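Local coordinates for assembly chaperone of ribosomal protein L4 (Acl4) (Chaetomium thermophilum, PDB 5TQB) that probably acts as a dedicated assembly chaperone, binding the ribosomal protein L4 through a superhelix of paired, TPR-like helices, at residues E240-E245 with G276-E281; K5-R10 with R28-H33; V112-I117 with I174-M179. All blocks are in the same frame, centred on the assembly; numbering follows the deposited sequence.

Three contacts spread along one helical chain illustrate how the chemistry of a helix-helix junction follows its spacing. Contact 2, near the N-terminus, is apolar: leucine and alanine meet within a hairpin of two close helices. Contacts 1 and 3 bridge backbones too far apart for such packing, K278 pairing with two acids in contact 1, R114 with one in contact 3. Contacts 1 and 2 are partly buried and join consecutive helices, contact 1 also adjoining the chain of another protein; contact 3 lies at the surface and links helices separated by an intervening one. No two share a helix; contacts 1 and 2 lie on opposite sides of the chain's centre, their centres about 54 Å apart.

Contact 1. Residues E240-E245 with G276-E281; sequences EVDMEE and GEKERE
K278 reaches from helix 262-281 to D242 in the turn before helix 244-257 and to E244 at the first position of that helix, forming a small salt-bridge network that illustrates how one lysine can span a wide gap between backbones. The nearest pair of CA atoms, those of D242 and K278, is 9.7 Å apart. The lysine bridges it with a chain that is straight until its last torsion (chi4 64°), where the bend turns NZ off the line of the methylenes.

The ionic bonds are unequal. E244 OE2 lies 2.4 Å from K278 NZ, a very short separation that at this resolution should not be taken as exact. These two side chains approach from opposite directions, and the buried glutamate, which also touches R274, folds at chi2 (90°) to bring OE2 to NZ. D242 comes in roughly at a right angle to the lysine, its OD1 3.3 Å from NZ in a weak hydrogen bond within a salt bridge. The aspartate's stronger partner is a basic side chain on the chain of another protein, which meets OD2, so its carboxylate is shared between the network and the interface.

The acids lie where one helix ends and the next begins. D242, with positive phi (66°), is the C-prime residue of a Schellman motif ending helix 228-240, while M243, a selenomethionine, is the N-cap of the next helix.

Among the neighbouring helices, V241 and M243 pack on helix 201-212, and E279 and R280 touch helix 291-313. The salt bridges themselves tie helices 244-257 and 262-281 together beside a partner-binding surface, where E240 also meets the other protein.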
# COMPACT_ATOMS: atom_id res chain seq x y z
N GLU B 240 8.95 -1.95 -18.40
CA GLU B 240 8.83 -1.38 -19.73
C GLU B 240 10.15 -0.78 -20.20
O GLU B 240 10.60 -1.05 -21.32
CB GLU B 240 7.74 -0.30 -19.74
CG GLU B 240 7.45 0.29 -21.12
CD GLU B 240 6.67 -0.64 -22.02
OE1 GLU B 240 5.66 -1.21 -21.56
OE2 GLU B 240 7.06 -0.81 -23.20
N VAL B 241 10.78 0.03 -19.35
CA VAL B 241 12.01 0.74 -19.72
C VAL B 241 13.27 0.10 -19.13
O VAL B 241 14.27 0.78 -18.90
CB VAL B 241 11.94 2.22 -19.30
CG1 VAL B 241 10.76 2.91 -19.97
CG2 VAL B 241 11.84 2.35 -17.80
N ASP B 242 13.21 -1.21 -18.90
CA ASP B 242 14.40 -2.02 -18.61
C ASP B 242 15.09 -1.69 -17.28
O ASP B 242 16.32 -1.71 -17.21
CB ASP B 242 15.42 -1.92 -19.75
CG ASP B 242 14.82 -2.30 -21.09
OD1 ASP B 242 14.74 -3.51 -21.38
OD2 ASP B 242 14.44 -1.38 -21.86
N MSE B 243 14.30 -1.40 -16.26
CA MSE B 243 14.82 -1.22 -14.91
C MSE B 243 14.28 -2.33 -14.01
O MSE B 243 13.62 -2.08 -12.99
CB MSE B 243 14.46 0.16 -14.36
CG MSE B 243 15.39 1.27 -14.84
SE MSE B 243 14.89 3.02 -14.12
CE MSE B 243 13.30 3.26 -15.17
N GLU B 244 14.55 -3.57 -14.40
CA GLU B 244 14.04 -4.73 -13.70
C GLU B 244 14.62 -4.83 -12.30
O GLU B 244 13.94 -5.26 -11.36
CB GLU B 244 14.34 -6.01 -14.49
CG GLU B 244 13.67 -6.07 -15.86
CD GLU B 244 14.53 -5.48 -16.98
OE1 GLU B 244 15.55 -4.82 -16.70
OE2 GLU B 244 14.18 -5.70 -18.16
N GLU B 245 15.88 -4.43 -12.15
CA GLU B 245 16.56 -4.47 -10.86
C GLU B 245 15.78 -3.64 -9.84
O GLU B 245 15.59 -4.07 -8.70
CB GLU B 245 17.99 -3.94 -10.99
CG GLU B 245 18.86 -4.70 -11.99
CD GLU B 245 18.80 -4.11 -13.40
OE1 GLU B 245 19.66 -4.49 -14.23
OE2 GLU B 245 17.91 -3.28 -13.68
N GLY B 276 16.41 -12.37 -16.27
CA GLY B 276 17.15 -13.58 -16.56
C GLY B 276 17.54 -13.68 -18.02
O GLY B 276 18.62 -14.18 -18.35
N GLU B 277 16.66 -13.22 -18.90
CA GLU B 277 16.94 -13.21 -20.33
C GLU B 277 18.17 -12.35 -20.60
O GLU B 277 19.07 -12.77 -21.34
CB GLU B 277 15.75 -12.67 -21.13
CG GLU B 277 14.57 -13.63 -21.24
CD GLU B 277 13.54 -13.17 -22.27
OE1 GLU B 277 13.16 -13.99 -23.13
OE2 GLU B 277 13.12 -11.99 -22.21
N LYS B 278 18.21 -11.17 -20.00
CA LYS B 278 19.32 -10.24 -20.20
C LYS B 278 20.64 -10.83 -19.70
O LYS B 278 21.61 -10.91 -20.45
CB LYS B 278 19.04 -8.91 -19.50
CG LYS B 278 17.91 -8.10 -20.12
CD LYS B 278 17.64 -6.83 -19.32
CE LYS B 278 16.66 -5.91 -20.02
NZ LYS B 278 15.29 -6.49 -20.17
N GLU B 279 20.65 -11.27 -18.45
CA GLU B 279 21.84 -11.86 -17.85
C GLU B 279 22.32 -13.06 -18.65
O GLU B 279 23.52 -13.31 -18.75
CB GLU B 279 21.55 -12.30 -16.41
CG GLU B 279 21.30 -11.13 -15.46
CD GLU B 279 20.94 -11.57 -14.05
OE1 GLU B 279 20.69 -12.78 -13.83
OE2 GLU B 279 20.91 -10.70 -13.15
N ARG B 280 21.38 -13.79 -19.24
CA ARG B 280 21.70 -14.97 -20.03
C ARG B 280 22.39 -14.59 -21.35
O ARG B 280 23.33 -15.25 -21.76
CB ARG B 280 20.43 -15.77 -20.31
CG ARG B 280 20.63 -17.06 -21.10
CD ARG B 280 19.31 -17.45 -21.72
NE ARG B 280 19.27 -18.84 -22.16
CZ ARG B 280 18.20 -19.41 -22.70
NH1 ARG B 280 17.08 -18.71 -22.87
NH2 ARG B 280 18.25 -20.68 -23.09
N GLU B 281 21.91 -13.53 -22.00
CA GLU B 281 22.51 -13.06 -23.24
C GLU B 281 23.92 -12.54 -22.99
O GLU B 281 24.82 -12.72 -23.82
CB GLU B 281 21.66 -11.95 -23.88
CG GLU B 281 20.30 -12.42 -24.37
CD GLU B 281 20.40 -13.43 -25.50
OE1 GLU B 281 21.42 -13.40 -26.22
OE2 GLU B 281 19.48 -14.25 -25.66

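Contact 2. Residues K5-R10 with R28-H33; sequences KELLDR and RTAYEH
T29 meets L7 at the margin of this helix pair, with its OG1 4.3 Å from L7 CD2, a loose approach. That hydroxyl is engaged within its own helix, where it hydrogen-bonds to the carbonyl oxygen of V26.

One residue on, A30 carries the contact. Its CB faces the other helix and lies 3.7 Å from L7 CB, while L7 CD2 reaches over the alanine backbone to 3.9 Å from A30 CA. The A30 methyl also meets L8 from another side, CD2 of that leucine standing 3.9 Å from A30 CB. L8 CG sits anti to the carbonyl carbon (chi1 -69°), and the branch beyond it brings CD2 to the methyl.

A small residue at the crossing suits an antiparallel helix hairpin: the axes of 5-10 and 28-32 approach to 8.7 Å, with 159° between their directions. Such hairpins are the building unit of TPR-like folds, consistent with the family of this protein.

Y31 turns instead to helix 41-54, touching A44, L45 and L48; L8 also packs on A44. At H33 the chain leaves the helix, its N bonded to A30 O at 2.9 Å.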
# COMPACT_ATOMS: atom_id res chain seq x y z
N LYS B 5 -24.57 15.18 13.63
CA LYS B 5 -23.16 15.41 13.34
C LYS B 5 -22.29 14.46 14.16
O LYS B 5 -21.24 14.01 13.70
CB LYS B 5 -22.79 16.87 13.61
CG LYS B 5 -21.29 17.17 13.58
CD LYS B 5 -20.65 16.83 12.25
CE LYS B 5 -19.15 17.12 12.26
NZ LYS B 5 -18.48 16.77 10.98
N GLU B 6 -22.75 14.14 15.37
CA GLU B 6 -22.05 13.18 16.23
C GLU B 6 -22.09 11.79 15.61
O GLU B 6 -21.12 11.04 15.70
CB GLU B 6 -22.68 13.15 17.63
CG GLU B 6 -21.96 12.22 18.61
CD GLU B 6 -22.54 12.27 20.03
OE1 GLU B 6 -22.28 11.32 20.80
OE2 GLU B 6 -23.24 13.25 20.38
N LEU B 7 -23.21 11.46 14.98
CA LEU B 7 -23.33 10.19 14.26
C LEU B 7 -22.38 10.11 13.07
O LEU B 7 -21.87 9.03 12.76
CB LEU B 7 -24.76 9.97 13.79
CG LEU B 7 -25.72 9.31 14.78
CD1 LEU B 7 -25.47 9.77 16.20
CD2 LEU B 7 -27.16 9.60 14.38
N LEU B 8 -22.15 11.23 12.39
CA LEU B 8 -21.21 11.25 11.27
C LEU B 8 -19.79 11.00 11.76
O LEU B 8 -19.01 10.30 11.10
CB LEU B 8 -21.26 12.60 10.54
CG LEU B 8 -22.51 12.92 9.73
CD1 LEU B 8 -22.34 14.25 9.00
CD2 LEU B 8 -22.85 11.81 8.74
N ASP B 9 -19.45 11.58 12.90
CA ASP B 9 -18.13 11.40 13.48
C ASP B 9 -17.96 9.96 13.94
O ASP B 9 -16.91 9.35 13.76
CB ASP B 9 -17.92 12.36 14.64
CG ASP B 9 -18.04 13.81 14.22
OD1 ASP B 9 -18.00 14.08 13.00
OD2 ASP B 9 -18.16 14.69 15.11
N ARG B 10 -19.02 9.40 14.52
CA ARG B 10 -18.99 8.02 14.98
C ARG B 10 -18.77 7.07 13.81
O ARG B 10 -17.93 6.17 13.88
CB ARG B 10 -20.29 7.69 15.71
CG ARG B 10 -20.39 6.26 16.21
CD ARG B 10 -19.32 5.92 17.23
NE ARG B 10 -19.37 4.50 17.61
CZ ARG B 10 -18.33 3.80 18.04
NH1 ARG B 10 -17.14 4.37 18.17
NH2 ARG B 10 -18.48 2.52 18.35
N ARG B 28 -26.18 5.59 7.78
CA ARG B 28 -27.53 5.59 7.24
C ARG B 28 -28.47 6.32 8.20
O ARG B 28 -29.14 7.28 7.80
CB ARG B 28 -28.00 4.16 6.97
CG ARG B 28 -29.51 3.97 6.85
CD ARG B 28 -30.17 4.91 5.84
NE ARG B 28 -29.56 4.87 4.52
CZ ARG B 28 -29.95 5.61 3.49
NH1 ARG B 28 -30.96 6.46 3.62
NH2 ARG B 28 -29.34 5.50 2.32
N THR B 29 -28.51 5.89 9.45
CA THR B 29 -29.35 6.53 10.45
C THR B 29 -29.05 8.02 10.52
O THR B 29 -29.97 8.84 10.58
CB THR B 29 -29.19 5.90 11.85
OG1 THR B 29 -27.81 5.96 12.25
CG2 THR B 29 -29.64 4.45 11.85
N ALA B 30 -27.77 8.37 10.48
CA ALA B 30 -27.34 9.77 10.50
C ALA B 30 -28.06 10.56 9.41
O ALA B 30 -28.74 11.56 9.70
CB ALA B 30 -25.84 9.86 10.29
N TYR B 31 -27.92 10.11 8.17
CA TYR B 31 -28.47 10.82 7.02
C TYR B 31 -29.99 10.95 7.09
O TYR B 31 -30.55 11.96 6.66
CB TYR B 31 -28.07 10.15 5.70
CG TYR B 31 -28.63 10.86 4.50
CD1 TYR B 31 -29.67 10.31 3.76
CD2 TYR B 31 -28.15 12.10 4.12
CE1 TYR B 31 -30.20 10.97 2.67
CE2 TYR B 31 -28.67 12.77 3.03
CZ TYR B 31 -29.69 12.20 2.31
OH TYR B 31 -30.21 12.87 1.22
N GLU B 32 -30.65 9.93 7.63
CA GLU B 32 -32.10 9.97 7.80
C GLU B 32 -32.52 11.16 8.64
O GLU B 32 -33.60 11.72 8.43
CB GLU B 32 -32.61 8.67 8.43
CG GLU B 32 -32.52 7.46 7.51
CD GLU B 32 -32.98 6.18 8.19
OE1 GLU B 32 -33.89 6.25 9.04
OE2 GLU B 32 -32.42 5.11 7.87
N HIS B 33 -31.68 11.55 9.59
CA HIS B 33 -31.98 12.69 10.46
C HIS B 33 -31.42 13.99 9.90
O HIS B 33 -31.41 15.02 10.58
CB HIS B 33 -31.45 12.45 11.88
CG HIS B 33 -32.11 11.31 12.59
ND1 HIS B 33 -33.32 11.44 13.23
CD2 HIS B 33 -31.72 10.03 12.77
CE1 HIS B 33 -33.65 10.28 13.77
NE2 HIS B 33 -32.70 9.41 13.51

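Contact 3. Residues V112-I117 with I174-M179; sequences VLRAQI and ITEATM
R114 and E176 form a single ionic bridge between helices 100-125 and 166-180, a clear case of two long side chains joining helices whose backbones stay well apart: the CA atoms of this pair, the nearest between the segments, are 11.8 Å from each other.

The charged groups meet through one atom each. R114 NH1 lies 2.5 Å from E176 OE2, a separation so short that it should be read as approximate; the oxygen approaches at the edge of the guanidinium and in its plane. The carboxylate is turned 46° from that plane. OE2 meets NH1 alone, and no second nitrogen of R114 comes near either carboxylate oxygen, so this is an end-on salt bridge and not a two-pronged one.

Side-chain shape makes the reach possible. E176 points CG opposite its backbone N (chi1 175°) and runs on extended, sending the carboxylate straight outward from its helix. R114 bends at chi3 (-70°), which swings the guanidinium toward it.

Both side chains also rest against the helix between them in sequence: R114 touches L145 and E176 touches L149, both on helix 131-156. The ion pair thus spans one helix of the superhelical stack. Replacing E176 by an alanine would probably leave the R114 guanidinium without this acidic mate and free to swing outward.

Chemically, a one-pronged bridge at the surface is likely to be partly screened by water and so to add only a modest tie between non-consecutive helices.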
# COMPACT_ATOMS: atom_id res chain seq x y z
N VAL B 112 -12.42 22.86 -7.94
CA VAL B 112 -12.67 23.02 -6.51
C VAL B 112 -11.35 23.03 -5.75
O VAL B 112 -11.14 23.89 -4.89
CB VAL B 112 -13.57 21.89 -5.97
CG1 VAL B 112 -13.74 22.01 -4.46
CG2 VAL B 112 -14.93 21.93 -6.66
N LEU B 113 -10.47 22.09 -6.06
CA LEU B 113 -9.17 22.00 -5.41
C LEU B 113 -8.34 23.27 -5.61
O LEU B 113 -7.75 23.78 -4.66
CB LEU B 113 -8.39 20.79 -5.93
CG LEU B 113 -8.86 19.42 -5.43
CD1 LEU B 113 -8.23 18.30 -6.25
CD2 LEU B 113 -8.55 19.25 -3.95
N ARG B 114 -8.28 23.77 -6.84
CA ARG B 114 -7.48 24.96 -7.13
C ARG B 114 -7.95 26.18 -6.35
O ARG B 114 -7.13 26.99 -5.91
CB ARG B 114 -7.48 25.26 -8.63
CG ARG B 114 -6.21 24.84 -9.33
CD ARG B 114 -6.22 25.29 -10.77
NE ARG B 114 -7.18 24.54 -11.57
CZ ARG B 114 -6.87 23.57 -12.42
NH1 ARG B 114 -5.60 23.20 -12.60
NH2 ARG B 114 -7.83 22.96 -13.10
N ALA B 115 -9.26 26.30 -6.18
CA ALA B 115 -9.84 27.41 -5.41
C ALA B 115 -9.49 27.29 -3.93
O ALA B 115 -9.16 28.28 -3.28
CB ALA B 115 -11.35 27.45 -5.60
N GLN B 116 -9.56 26.07 -3.40
CA GLN B 116 -9.21 25.81 -2.01
C GLN B 116 -7.73 26.10 -1.75
O GLN B 116 -7.38 26.71 -0.74
CB GLN B 116 -9.52 24.36 -1.64
CG GLN B 116 -11.00 24.05 -1.58
CD GLN B 116 -11.27 22.59 -1.31
OE1 GLN B 116 -10.41 21.73 -1.54
NE2 GLN B 116 -12.46 22.29 -0.82
N ILE B 117 -6.88 25.65 -2.66
CA ILE B 117 -5.45 25.96 -2.61
C ILE B 117 -5.23 27.47 -2.55
O ILE B 117 -4.48 27.96 -1.71
CB ILE B 117 -4.72 25.40 -3.85
CG1 ILE B 117 -4.66 23.88 -3.78
CG2 ILE B 117 -3.29 25.95 -3.94
CD1 ILE B 117 -4.26 23.21 -5.08
N ILE B 174 1.16 17.46 -17.29
CA ILE B 174 2.36 17.06 -16.55
C ILE B 174 3.28 18.25 -16.25
O ILE B 174 4.06 18.20 -15.30
CB ILE B 174 3.15 15.93 -17.26
CG1 ILE B 174 3.64 16.38 -18.64
CG2 ILE B 174 2.30 14.67 -17.36
CD1 ILE B 174 4.60 15.40 -19.30
N THR B 175 3.19 19.31 -17.05
CA THR B 175 3.95 20.52 -16.76
C THR B 175 3.39 21.21 -15.51
O THR B 175 4.15 21.61 -14.62
CB THR B 175 3.97 21.53 -17.95
OG1 THR B 175 2.65 21.71 -18.46
CG2 THR B 175 4.89 21.03 -19.06
N GLU B 176 2.07 21.33 -15.44
CA GLU B 176 1.42 21.89 -14.27
C GLU B 176 1.63 21.02 -13.02
O GLU B 176 1.85 21.54 -11.93
CB GLU B 176 -0.08 22.10 -14.52
CG GLU B 176 -0.85 22.59 -13.28
CD GLU B 176 -2.32 22.83 -13.54
OE1 GLU B 176 -2.73 22.88 -14.73
OE2 GLU B 176 -3.09 22.97 -12.56
N ALA B 177 1.57 19.70 -13.19
CA ALA B 177 1.69 18.79 -12.06
C ALA B 177 3.09 18.80 -11.46
O ALA B 177 3.25 18.74 -10.24
CB ALA B 177 1.31 17.38 -12.48
N THR B 178 4.12 18.87 -12.30
CA THR B 178 5.49 18.95 -11.82
C THR B 178 5.76 20.30 -11.17
O THR B 178 6.65 20.44 -10.32
CB THR B 178 6.53 18.71 -12.94
OG1 THR B 178 6.22 19.54 -14.07
CG2 THR B 178 6.53 17.25 -13.37
N MSE B 179 5.00 21.31 -11.58
CA MSE B 179 5.13 22.64 -11.02
C MSE B 179 4.60 22.71 -9.59
O MSE B 179 5.22 23.30 -8.71
CB MSE B 179 4.39 23.65 -11.90
CG MSE B 179 4.68 25.10 -11.59
SE MSE B 179 3.63 26.32 -12.69
CE MSE B 179 1.84 25.82 -12.08